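Local coordinates for protein naphthalene dioxygenase large subunit (Rhodococcus sp., PDB 2B1X) that forms the large subunit of a Rieske-type non-haem iron enzyme, carrying a [2Fe-2S] cluster and a separate iron (III) ion, at residues A[40-48]-A[159-169]; A[394-403]-A[415-425]. All coordinates share one frame; numbering follows the deposited sequence.

Contact 1: residues A[40-48]-A[159-169]; sequences RIFGHAWVF and LDPHADSLEDY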
loop_
_atom_site.group_PDB
_atom_site.type_symbol
_atom_site.label_atom_id
_atom_site.label_comp_id
_atom_site.label_asym_id
_atom_site.label_seq_id
_atom_site.Cartn_x
_atom_site.Cartn_y
_atom_site.Cartn_z
ATOM N N ARG A 40 -19.388 -18.366 5.278
ATOM C CA ARG A 40 -20.260 -18.980 6.260
ATOM C C ARG A 40 -21.113 -17.982 7.001
ATOM O O ARG A 40 -22.239 -18.322 7.382
ATOM C CB ARG A 40 -19.488 -19.883 7.206
ATOM C CG ARG A 40 -18.939 -21.052 6.447
ATOM C CD ARG A 40 -18.819 -22.315 7.185
ATOM N NE ARG A 40 -18.317 -23.363 6.294
ATOM C CZ ARG A 40 -17.881 -24.552 6.689
ATOM N NH1 ARG A 40 -17.875 -24.876 7.993
ATOM N NH2 ARG A 40 -17.460 -25.410 5.761
ATOM N N ILE A 41 -20.616 -16.753 7.175
ATOM C CA ILE A 41 -21.481 -15.691 7.707
ATOM C C ILE A 41 -22.103 -14.850 6.600
ATOM O O ILE A 41 -23.303 -14.841 6.473
ATOM C CB ILE A 41 -20.754 -14.788 8.760
ATOM C CG1 ILE A 41 -20.877 -15.406 10.161
ATOM C CG2 ILE A 41 -21.379 -13.438 8.823
ATOM C CD1 ILE A 41 -19.948 -16.522 10.419
ATOM N N PHE A 42 -21.275 -14.194 5.781
ATOM C CA PHE A 42 -21.770 -13.193 4.835
ATOM C C PHE A 42 -22.447 -13.783 3.611
ATOM O O PHE A 42 -23.236 -13.102 2.942
ATOM C CB PHE A 42 -20.694 -12.130 4.516
ATOM C CG PHE A 42 -20.342 -11.272 5.712
ATOM C CD1 PHE A 42 -19.138 -11.480 6.414
ATOM C CD2 PHE A 42 -21.228 -10.311 6.184
ATOM C CE1 PHE A 42 -18.836 -10.755 7.525
ATOM C CE2 PHE A 42 -20.932 -9.545 7.313
ATOM C CZ PHE A 42 -19.741 -9.756 7.994
ATOM N N GLY A 43 -22.175 -15.057 3.341
ATOM C CA GLY A 43 -22.904 -15.771 2.316
ATOM C C GLY A 43 -24.223 -16.383 2.768
ATOM O O GLY A 43 -24.964 -16.919 1.940
ATOM N N HIS A 44 -24.553 -16.278 4.061
ATOM C CA HIS A 44 -25.799 -16.863 4.542
ATOM C C HIS A 44 -26.710 -15.891 5.286
ATOM O O HIS A 44 -27.908 -15.905 5.090
ATOM C CB HIS A 44 -25.497 -18.093 5.390
ATOM C CG HIS A 44 -25.014 -19.253 4.583
ATOM N ND1 HIS A 44 -23.684 -19.436 4.253
ATOM C CD2 HIS A 44 -25.691 -20.268 3.998
ATOM C CE1 HIS A 44 -23.564 -20.521 3.508
ATOM N NE2 HIS A 44 -24.767 -21.052 3.350
ATOM N N ALA A 45 -26.131 -15.030 6.112
ATOM C CA ALA A 45 -26.887 -14.152 6.983
ATOM C C ALA A 45 -27.586 -13.056 6.207
ATOM O O ALA A 45 -27.271 -12.817 5.044
ATOM C CB ALA A 45 -25.957 -13.535 8.024
ATOM N N TRP A 46 -28.562 -12.412 6.848
ATOM C CA TRP A 46 -29.219 -11.253 6.271
ATOM C C TRP A 46 -28.368 -10.036 6.635
ATOM O O TRP A 46 -28.115 -9.792 7.821
ATOM C CB TRP A 46 -30.626 -11.081 6.854
ATOM C CG TRP A 46 -31.641 -12.009 6.284
ATOM C CD1 TRP A 46 -31.997 -13.229 6.771
ATOM C CD2 TRP A 46 -32.395 -11.821 5.085
ATOM N NE1 TRP A 46 -32.955 -13.807 5.968
ATOM C CE2 TRP A 46 -33.225 -12.953 4.929
ATOM C CE3 TRP A 46 -32.482 -10.784 4.137
ATOM C CZ2 TRP A 46 -34.135 -13.078 3.874
ATOM C CZ3 TRP A 46 -33.371 -10.910 3.090
ATOM C CH2 TRP A 46 -34.185 -12.049 2.959
ATOM N N VAL A 47 -28.018 -9.242 5.629
ATOM C CA VAL A 47 -27.127 -8.083 5.784
ATOM C C VAL A 47 -27.852 -6.786 5.371
ATOM O O VAL A 47 -28.535 -6.744 4.353
ATOM C CB VAL A 47 -25.884 -8.257 4.896
ATOM C CG1 VAL A 47 -24.975 -6.996 4.944
ATOM C CG2 VAL A 47 -25.150 -9.588 5.252
ATOM N N PHE A 48 -27.733 -5.744 6.199
ATOM C CA PHE A 48 -28.399 -4.486 5.921
ATOM C C PHE A 48 -27.723 -3.789 4.715
ATOM O O PHE A 48 -26.478 -3.716 4.626
ATOM C CB PHE A 48 -28.359 -3.572 7.157
ATOM C CG PHE A 48 -28.892 -2.185 6.893
ATOM C CD1 PHE A 48 -30.256 -1.941 6.850
ATOM C CD2 PHE A 48 -28.013 -1.134 6.658
ATOM C CE1 PHE A 48 -30.752 -0.650 6.574
ATOM C CE2 PHE A 48 -28.473 0.135 6.367
ATOM C CZ PHE A 48 -29.856 0.400 6.346
ATOM N N LEU A 159 -27.344 -13.723 0.533
ATOM C CA LEU A 159 -26.820 -14.437 -0.628
ATOM C C LEU A 159 -27.376 -15.864 -0.769
ATOM O O LEU A 159 -27.103 -16.553 -1.773
ATOM C CB LEU A 159 -25.287 -14.456 -0.541
ATOM C CG LEU A 159 -24.528 -13.426 -1.382
ATOM C CD1 LEU A 159 -25.375 -12.264 -1.991
ATOM C CD2 LEU A 159 -23.249 -12.934 -0.712
ATOM N N ASP A 160 -28.124 -16.310 0.242
ATOM C CA ASP A 160 -28.603 -17.683 0.341
ATOM C C ASP A 160 -30.082 -17.743 -0.086
ATOM O O ASP A 160 -30.955 -17.137 0.558
ATOM C CB ASP A 160 -28.397 -18.179 1.781
ATOM C CG ASP A 160 -28.902 -19.602 2.015
ATOM O OD1 ASP A 160 -29.369 -20.292 1.073
ATOM O OD2 ASP A 160 -28.829 -20.112 3.142
ATOM N N PRO A 161 -30.356 -18.399 -1.208
ATOM C CA PRO A 161 -31.727 -18.498 -1.713
ATOM C C PRO A 161 -32.637 -19.265 -0.762
ATOM O O PRO A 161 -33.853 -19.057 -0.811
ATOM C CB PRO A 161 -31.563 -19.229 -3.067
ATOM C CG PRO A 161 -30.252 -19.808 -3.048
ATOM C CD PRO A 161 -29.391 -19.061 -2.093
ATOM N N HIS A 162 -32.055 -20.085 0.114
ATOM C CA HIS A 162 -32.820 -20.938 1.035
ATOM C C HIS A 162 -32.809 -20.418 2.483
ATOM O O HIS A 162 -33.152 -21.147 3.407
ATOM C CB HIS A 162 -32.303 -22.383 0.986
ATOM C CG HIS A 162 -32.233 -22.949 -0.392
ATOM N ND1 HIS A 162 -33.346 -23.091 -1.192
ATOM C CD2 HIS A 162 -31.182 -23.381 -1.128
ATOM C CE1 HIS A 162 -32.988 -23.599 -2.356
ATOM N NE2 HIS A 162 -31.679 -23.780 -2.346
ATOM N N ALA A 163 -32.421 -19.159 2.661
ATOM C CA ALA A 163 -32.428 -18.521 3.963
ATOM C C ALA A 163 -33.831 -18.526 4.565
ATOM O O ALA A 163 -34.844 -18.505 3.843
ATOM C CB ALA A 163 -31.928 -17.118 3.851
ATOM N N ASP A 164 -33.884 -18.539 5.892
ATOM C CA ASP A 164 -35.127 -18.259 6.592
ATOM C C ASP A 164 -35.544 -16.846 6.225
ATOM O O ASP A 164 -34.690 -16.002 5.905
ATOM C CB ASP A 164 -34.930 -18.347 8.119
ATOM C CG ASP A 164 -34.723 -19.773 8.597
ATOM O OD1 ASP A 164 -35.337 -20.688 7.996
ATOM O OD2 ASP A 164 -33.959 -20.075 9.556
ATOM N N SER A 165 -36.841 -16.578 6.263
ATOM C CA SER A 165 -37.328 -15.251 5.922
ATOM C C SER A 165 -36.723 -14.217 6.859
ATOM O O SER A 165 -36.424 -14.517 8.018
ATOM C CB SER A 165 -38.853 -15.212 5.983
ATOM O OG SER A 165 -39.315 -15.079 7.311
ATOM N N LEU A 166 -36.555 -12.999 6.362
ATOM C CA LEU A 166 -36.119 -11.885 7.200
ATOM C C LEU A 166 -36.849 -11.861 8.540
ATOM O O LEU A 166 -36.218 -11.745 9.604
ATOM C CB LEU A 166 -36.305 -10.548 6.476
ATOM C CG LEU A 166 -35.327 -9.360 6.653
ATOM C CD1 LEU A 166 -36.067 -8.025 6.830
ATOM C CD2 LEU A 166 -34.175 -9.500 7.724
ATOM N N GLU A 167 -38.176 -11.957 8.494
ATOM C CA GLU A 167 -38.989 -11.841 9.725
ATOM C C GLU A 167 -38.674 -12.936 10.740
ATOM O O GLU A 167 -38.630 -12.663 11.934
ATOM C CB GLU A 167 -40.517 -11.757 9.435
ATOM C CG GLU A 167 -40.918 -10.567 8.555
ATOM C CD GLU A 167 -42.083 -9.707 9.061
ATOM O OE1 GLU A 167 -42.725 -10.033 10.104
ATOM O OE2 GLU A 167 -42.387 -8.690 8.375
ATOM N N ASP A 168 -38.467 -14.168 10.271
ATOM C CA ASP A 168 -38.020 -15.258 11.152
ATOM C C ASP A 168 -36.601 -14.985 11.706
ATOM O O ASP A 168 -36.304 -15.230 12.884
ATOM C CB ASP A 168 -38.062 -16.595 10.404
ATOM C CG ASP A 168 -39.501 -17.156 10.262
ATOM O OD1 ASP A 168 -40.464 -16.557 10.774
ATOM O OD2 ASP A 168 -39.746 -18.196 9.635
ATOM N N TYR A 169 -35.738 -14.463 10.841
ATOM C CA TYR A 169 -34.359 -14.155 11.224
ATOM C C TYR A 169 -34.285 -13.087 12.318
ATOM O O TYR A 169 -33.479 -13.187 13.261
ATOM C CB TYR A 169 -33.598 -13.712 9.982
ATOM C CG TYR A 169 -32.140 -13.356 10.178
ATOM C CD1 TYR A 169 -31.169 -14.339 10.237
ATOM C CD2 TYR A 169 -31.743 -12.033 10.273
ATOM C CE1 TYR A 169 -29.804 -14.004 10.393
ATOM C CE2 TYR A 169 -30.390 -11.692 10.434
ATOM C CZ TYR A 169 -29.435 -12.687 10.479
ATOM O OH TYR A 169 -28.096 -12.366 10.603
HETATM O O HOH W 1 -25.952 -13.385 2.888
HETATM O O HOH W 2 -29.069 -18.490 5.632
#
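The Trp46 indole has the start of helix 166-170 over one face and a backbone carbonyl at its edge. On the face, Leu166 CA stands 4.0 Å from the centroid of the five-membered ring in a CH-pi contact, and Leu166 CD2 lies 3.8 Å from Trp46 CG. At the edge, Trp46 NE1 donates to Asp164 O (2.8 Å, 155°) almost exactly in the ring plane, so the indole's one polar atom is satisfied on burial. The Tyr169 ring, brought across from the helix with CG anti to the backbone N (chi1 -180°), takes Trp46 CD1 over one face, 3.4 Å from Tyr169 CG, along with Trp46 CB; the two ring planes are inclined at 54°. Tyr169 OH bonds to Phe299 O and touches Ala45 CB at 3.5 Å.

Trp46 thus joins the lead-in to strand 47-51, at the margin of the three-stranded sheet of the Rieske part, to the helix following that sheet's strand 154-158. Ser165 is the N-cap of this helix, its OG accepting from Asp168 N.

Farther along, Asp160 OD2 meets the edge of the His44 ring, 3.3 Å from CD2, while His44 ND1 is held by Glu39 O. Asp160 OD1 accepts from His162 N in an Asx turn. One water donates to His44 O and Asp160 OD2; another donates to Phe42 O and Ala45 O and accepts from Leu159 N, bridging the two backbones.

Contact 2: residues A[394-403]-A[415-425]; sequences NYQMGRGVLE and YPLDYAEANQR
Glu421 has CG anti to its own carbonyl carbon (chi1 -74°) and an extended chain beyond, which carries its carboxylate to the backbone of Met397; Met397 places CG anti to its backbone N (chi1 -169°) and, extended at the next bond, carries its sulfur to the peptide between Tyr419 and Ala420. Met397 N donates to Glu421 OE1 (3.0 Å, 154°) on the anti side of the carboxylate, and Met397 SD sits 3.3 Å from Ala420 N. An unbranched thioether can lie close along a peptide in this way. A water lies 2.7 Å from Glu421 OE1 and also near Asn394 OD1, which accepts from Gln396 N to form an Asx turn. The second oxygen, Glu421 OE2, makes a salt bridge with Arg91 and a hydrogen bond with His90 of a neighbouring subunit, both beside that subunit's iron-sulfur cluster. This acid therefore ties the loop to the subunit interface.

The loop turns through a type II beta turn, Gln396 to Arg399, where Gly398 supplies the positive phi at the third position. It packs against the link from edge strand 413-415 of the large antiparallel sheet to helix 422-436 in the catalytic domain, whose family belongs to the Bet v 1-like clan.

On that helix, Gln424 CB comes 3.4 Å from Tyr395 CE2, and Arg425 CG lies against Tyr395 CB; Tyr395 OH bonds to Asp208. At the far end Leu402 packs against apolar groups of 415-422. The branched end of leucine lets CD2 meet Leu417 CD2 at 3.9 Å and Ala420 CB, while CD1 stands squarely over the centre of the Tyr415 ring, 4.1 Å from the centroid, and also touches Ala422 CB.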
loop_
_atom_site.group_PDB
_atom_site.type_symbol
_atom_site.label_atom_id
_atom_site.label_comp_id
_atom_site.label_asym_id
_atom_site.label_seq_id
_atom_site.Cartn_x
_atom_site.Cartn_y
_atom_site.Cartn_z
ATOM N N ASN A 394 -12.094 -12.541 27.602
ATOM C CA ASN A 394 -12.825 -12.763 28.825
ATOM C C ASN A 394 -14.234 -12.156 28.708
ATOM O O ASN A 394 -14.403 -10.932 28.656
ATOM C CB ASN A 394 -12.039 -12.217 30.055
ATOM C CG ASN A 394 -12.728 -12.524 31.404
ATOM O OD1 ASN A 394 -13.829 -12.047 31.675
ATOM N ND2 ASN A 394 -12.038 -13.282 32.274
ATOM N N TYR A 395 -15.234 -13.037 28.661
ATOM C CA TYR A 395 -16.607 -12.623 28.671
ATOM C C TYR A 395 -17.315 -13.052 29.977
ATOM O O TYR A 395 -18.534 -13.354 29.979
ATOM C CB TYR A 395 -17.297 -13.214 27.435
ATOM C CG TYR A 395 -16.908 -12.477 26.164
ATOM C CD1 TYR A 395 -16.016 -13.051 25.263
ATOM C CD2 TYR A 395 -17.455 -11.206 25.854
ATOM C CE1 TYR A 395 -15.653 -12.384 24.106
ATOM C CE2 TYR A 395 -17.098 -10.544 24.660
ATOM C CZ TYR A 395 -16.188 -11.146 23.818
ATOM O OH TYR A 395 -15.793 -10.536 22.664
ATOM N N GLN A 396 -16.559 -13.050 31.080
ATOM C CA GLN A 396 -17.074 -13.591 32.339
ATOM C C GLN A 396 -17.914 -12.637 33.211
ATOM O O GLN A 396 -18.241 -12.966 34.352
ATOM C CB GLN A 396 -15.928 -14.130 33.199
ATOM C CG GLN A 396 -15.059 -15.216 32.508
ATOM C CD GLN A 396 -14.092 -15.851 33.492
ATOM O OE1 GLN A 396 -13.464 -15.155 34.298
ATOM N NE2 GLN A 396 -13.951 -17.171 33.414
ATOM N N MET A 397 -18.228 -11.460 32.703
ATOM C CA MET A 397 -19.032 -10.506 33.474
ATOM C C MET A 397 -20.394 -11.105 33.834
ATOM O O MET A 397 -21.235 -11.348 32.963
ATOM C CB MET A 397 -19.208 -9.204 32.683
ATOM C CG MET A 397 -19.804 -8.073 33.505
ATOM S SD MET A 397 -20.097 -6.661 32.484
ATOM C CE MET A 397 -18.503 -5.965 32.440
ATOM N N GLY A 398 -20.606 -11.356 35.140
ATOM C CA GLY A 398 -21.900 -11.837 35.604
ATOM C C GLY A 398 -21.868 -13.335 35.866
ATOM O O GLY A 398 -22.824 -13.908 36.391
ATOM N N ARG A 399 -20.773 -13.981 35.502
ATOM C CA ARG A 399 -20.640 -15.415 35.763
ATOM C C ARG A 399 -20.863 -15.655 37.257
ATOM O O ARG A 399 -20.271 -14.970 38.128
ATOM C CB ARG A 399 -19.279 -15.923 35.340
ATOM C CG ARG A 399 -19.215 -17.407 35.087
ATOM C CD ARG A 399 -17.861 -17.869 34.579
ATOM N NE ARG A 399 -17.790 -19.313 34.411
ATOM C CZ ARG A 399 -17.308 -20.139 35.337
ATOM N NH1 ARG A 399 -16.862 -19.653 36.488
ATOM N NH2 ARG A 399 -17.269 -21.449 35.118
ATOM N N GLY A 400 -21.755 -16.597 37.534
ATOM C CA GLY A 400 -22.072 -16.976 38.897
ATOM C C GLY A 400 -23.002 -16.009 39.578
ATOM O O GLY A 400 -23.302 -16.199 40.751
ATOM N N VAL A 401 -23.471 -14.994 38.851
ATOM C CA VAL A 401 -24.327 -13.950 39.416
ATOM C C VAL A 401 -25.612 -13.686 38.608
ATOM O O VAL A 401 -26.657 -13.490 39.212
ATOM C CB VAL A 401 -23.553 -12.599 39.589
ATOM C CG1 VAL A 401 -24.340 -11.600 40.410
ATOM C CG2 VAL A 401 -22.187 -12.817 40.209
ATOM N N LEU A 402 -25.535 -13.659 37.274
ATOM C CA LEU A 402 -26.682 -13.294 36.413
ATOM C C LEU A 402 -27.876 -14.222 36.590
ATOM O O LEU A 402 -27.734 -15.463 36.500
ATOM C CB LEU A 402 -26.293 -13.311 34.925
ATOM C CG LEU A 402 -25.455 -12.193 34.283
ATOM C CD1 LEU A 402 -25.298 -12.489 32.791
ATOM C CD2 LEU A 402 -26.083 -10.828 34.497
ATOM N N GLU A 403 -29.040 -13.628 36.840
ATOM C CA GLU A 403 -30.320 -14.355 36.795
ATOM C C GLU A 403 -31.272 -13.599 35.877
ATOM O O GLU A 403 -31.364 -12.383 35.988
ATOM C CB GLU A 403 -30.942 -14.451 38.190
ATOM C CG GLU A 403 -30.066 -15.082 39.250
ATOM C CD GLU A 403 -30.870 -15.591 40.417
ATOM O OE1 GLU A 403 -31.221 -14.774 41.306
ATOM O OE2 GLU A 403 -31.172 -16.806 40.436
ATOM N N TYR A 415 -31.789 -9.467 31.333
ATOM C CA TYR A 415 -31.181 -9.339 32.656
ATOM C C TYR A 415 -31.379 -7.913 33.194
ATOM O O TYR A 415 -31.253 -6.957 32.419
ATOM C CB TYR A 415 -29.694 -9.714 32.575
ATOM C CG TYR A 415 -29.460 -11.160 32.160
ATOM C CD1 TYR A 415 -29.177 -11.484 30.840
ATOM C CD2 TYR A 415 -29.574 -12.195 33.098
ATOM C CE1 TYR A 415 -28.974 -12.795 30.451
ATOM C CE2 TYR A 415 -29.398 -13.486 32.739
ATOM C CZ TYR A 415 -29.070 -13.787 31.414
ATOM O OH TYR A 415 -28.895 -15.080 31.092
ATOM N N PRO A 416 -31.663 -7.759 34.507
ATOM C CA PRO A 416 -32.085 -6.462 35.070
ATOM C C PRO A 416 -30.936 -5.467 35.357
ATOM O O PRO A 416 -30.985 -4.697 36.343
ATOM C CB PRO A 416 -32.801 -6.862 36.388
ATOM C CG PRO A 416 -32.044 -8.119 36.842
ATOM C CD PRO A 416 -31.532 -8.792 35.555
ATOM N N LEU A 417 -29.918 -5.483 34.509
ATOM C CA LEU A 417 -28.866 -4.489 34.519
ATOM C C LEU A 417 -28.246 -4.514 33.122
ATOM O O LEU A 417 -28.469 -5.472 32.370
ATOM C CB LEU A 417 -27.839 -4.801 35.620
ATOM C CG LEU A 417 -26.836 -5.957 35.408
ATOM C CD1 LEU A 417 -25.715 -5.932 36.452
ATOM C CD2 LEU A 417 -27.528 -7.317 35.433
ATOM N N ASP A 418 -27.442 -3.511 32.780
ATOM C CA ASP A 418 -26.735 -3.501 31.491
ATOM C C ASP A 418 -25.193 -3.531 31.629
ATOM O O ASP A 418 -24.468 -3.203 30.688
ATOM C CB ASP A 418 -27.239 -2.342 30.608
ATOM C CG ASP A 418 -26.915 -2.534 29.119
ATOM O OD1 ASP A 418 -26.695 -3.692 28.654
ATOM O OD2 ASP A 418 -26.802 -1.558 28.337
ATOM N N TYR A 419 -24.690 -3.922 32.796
ATOM C CA TYR A 419 -23.314 -4.374 32.905
ATOM C C TYR A 419 -23.353 -5.910 32.841
ATOM O O TYR A 419 -23.502 -6.576 33.848
ATOM C CB TYR A 419 -22.635 -3.915 34.223
ATOM C CG TYR A 419 -22.213 -2.464 34.256
ATOM C CD1 TYR A 419 -22.256 -1.749 35.457
ATOM C CD2 TYR A 419 -21.811 -1.783 33.081
ATOM C CE1 TYR A 419 -21.885 -0.382 35.506
ATOM C CE2 TYR A 419 -21.444 -0.424 33.113
ATOM C CZ TYR A 419 -21.488 0.273 34.344
ATOM O OH TYR A 419 -21.140 1.615 34.423
ATOM N N ALA A 420 -23.288 -6.448 31.641
ATOM C CA ALA A 420 -23.247 -7.895 31.455
ATOM C C ALA A 420 -22.572 -8.149 30.121
ATOM O O ALA A 420 -22.365 -7.208 29.350
ATOM C CB ALA A 420 -24.643 -8.507 31.483
ATOM N N GLU A 421 -22.198 -9.402 29.878
ATOM C CA GLU A 421 -21.588 -9.802 28.612
ATOM C C GLU A 421 -22.335 -10.986 27.991
ATOM O O GLU A 421 -21.804 -11.700 27.096
ATOM C CB GLU A 421 -20.081 -10.064 28.774
ATOM C CG GLU A 421 -19.282 -8.773 28.927
ATOM C CD GLU A 421 -17.856 -8.945 29.438
ATOM O OE1 GLU A 421 -17.588 -9.912 30.185
ATOM O OE2 GLU A 421 -17.001 -8.073 29.100
ATOM N N ALA A 422 -23.577 -11.184 28.440
ATOM C CA ALA A 422 -24.458 -12.223 27.878
ATOM C C ALA A 422 -24.784 -11.980 26.392
ATOM O O ALA A 422 -24.797 -12.928 25.573
ATOM C CB ALA A 422 -25.743 -12.372 28.706
ATOM N N ASN A 423 -25.014 -10.722 26.029
ATOM C CA ASN A 423 -25.242 -10.367 24.619
ATOM C C ASN A 423 -24.058 -10.662 23.707
ATOM O O ASN A 423 -24.246 -11.254 22.635
ATOM C CB ASN A 423 -25.667 -8.912 24.470
ATOM C CG ASN A 423 -27.025 -8.654 25.050
ATOM O OD1 ASN A 423 -27.698 -9.593 25.560
ATOM N ND2 ASN A 423 -27.473 -7.366 24.986
ATOM N N GLN A 424 -22.857 -10.275 24.123
ATOM C CA GLN A 424 -21.637 -10.568 23.336
ATOM C C GLN A 424 -21.419 -12.081 23.174
ATOM O O GLN A 424 -21.011 -12.554 22.110
ATOM C CB GLN A 424 -20.393 -9.931 23.972
ATOM C CG GLN A 424 -20.419 -8.377 24.083
ATOM C CD GLN A 424 -21.074 -7.807 25.361
ATOM O OE1 GLN A 424 -22.122 -8.274 25.803
ATOM N NE2 GLN A 424 -20.452 -6.776 25.931
ATOM N N ARG A 425 -21.740 -12.833 24.235
ATOM C CA ARG A 425 -21.597 -14.282 24.216
ATOM C C ARG A 425 -22.556 -14.948 23.234
ATOM O O ARG A 425 -22.176 -15.880 22.538
ATOM C CB ARG A 425 -21.848 -14.840 25.617
ATOM C CG ARG A 425 -20.593 -14.712 26.542
ATOM C CD ARG A 425 -20.609 -15.737 27.664
ATOM N NE ARG A 425 -21.599 -15.277 28.559
ATOM C CZ ARG A 425 -22.659 -15.925 28.999
ATOM N NH1 ARG A 425 -22.931 -17.198 28.702
ATOM N NH2 ARG A 425 -23.454 -15.251 29.795
HETATM O O HOH W 3 -15.313 -9.551 31.612
#

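In the fold
Contacts 1 and 2 follow one another along the chain, their centres 28 Å apart and their nearest atoms about 12 Å, without touching. Helix 422-436 runs between them: its first turn belongs to contact 2, while Trp431, Leu434 and Met435 farther along it pack on Ile41, and Tyr430 packs on Tyr169, both in the segments of contact 1. Contact 2 is near the mononuclear iron held by His216, His221 and Asp372, with the side chain of Gln424 about 11 Å from the metal. Through Glu421 it also reaches His90 and Arg91 in the cluster pocket of a neighbouring subunit, whereas contact 1 lies beside the three-stranded sheet, between the lead-in to strand 47-51 and helix 166-170.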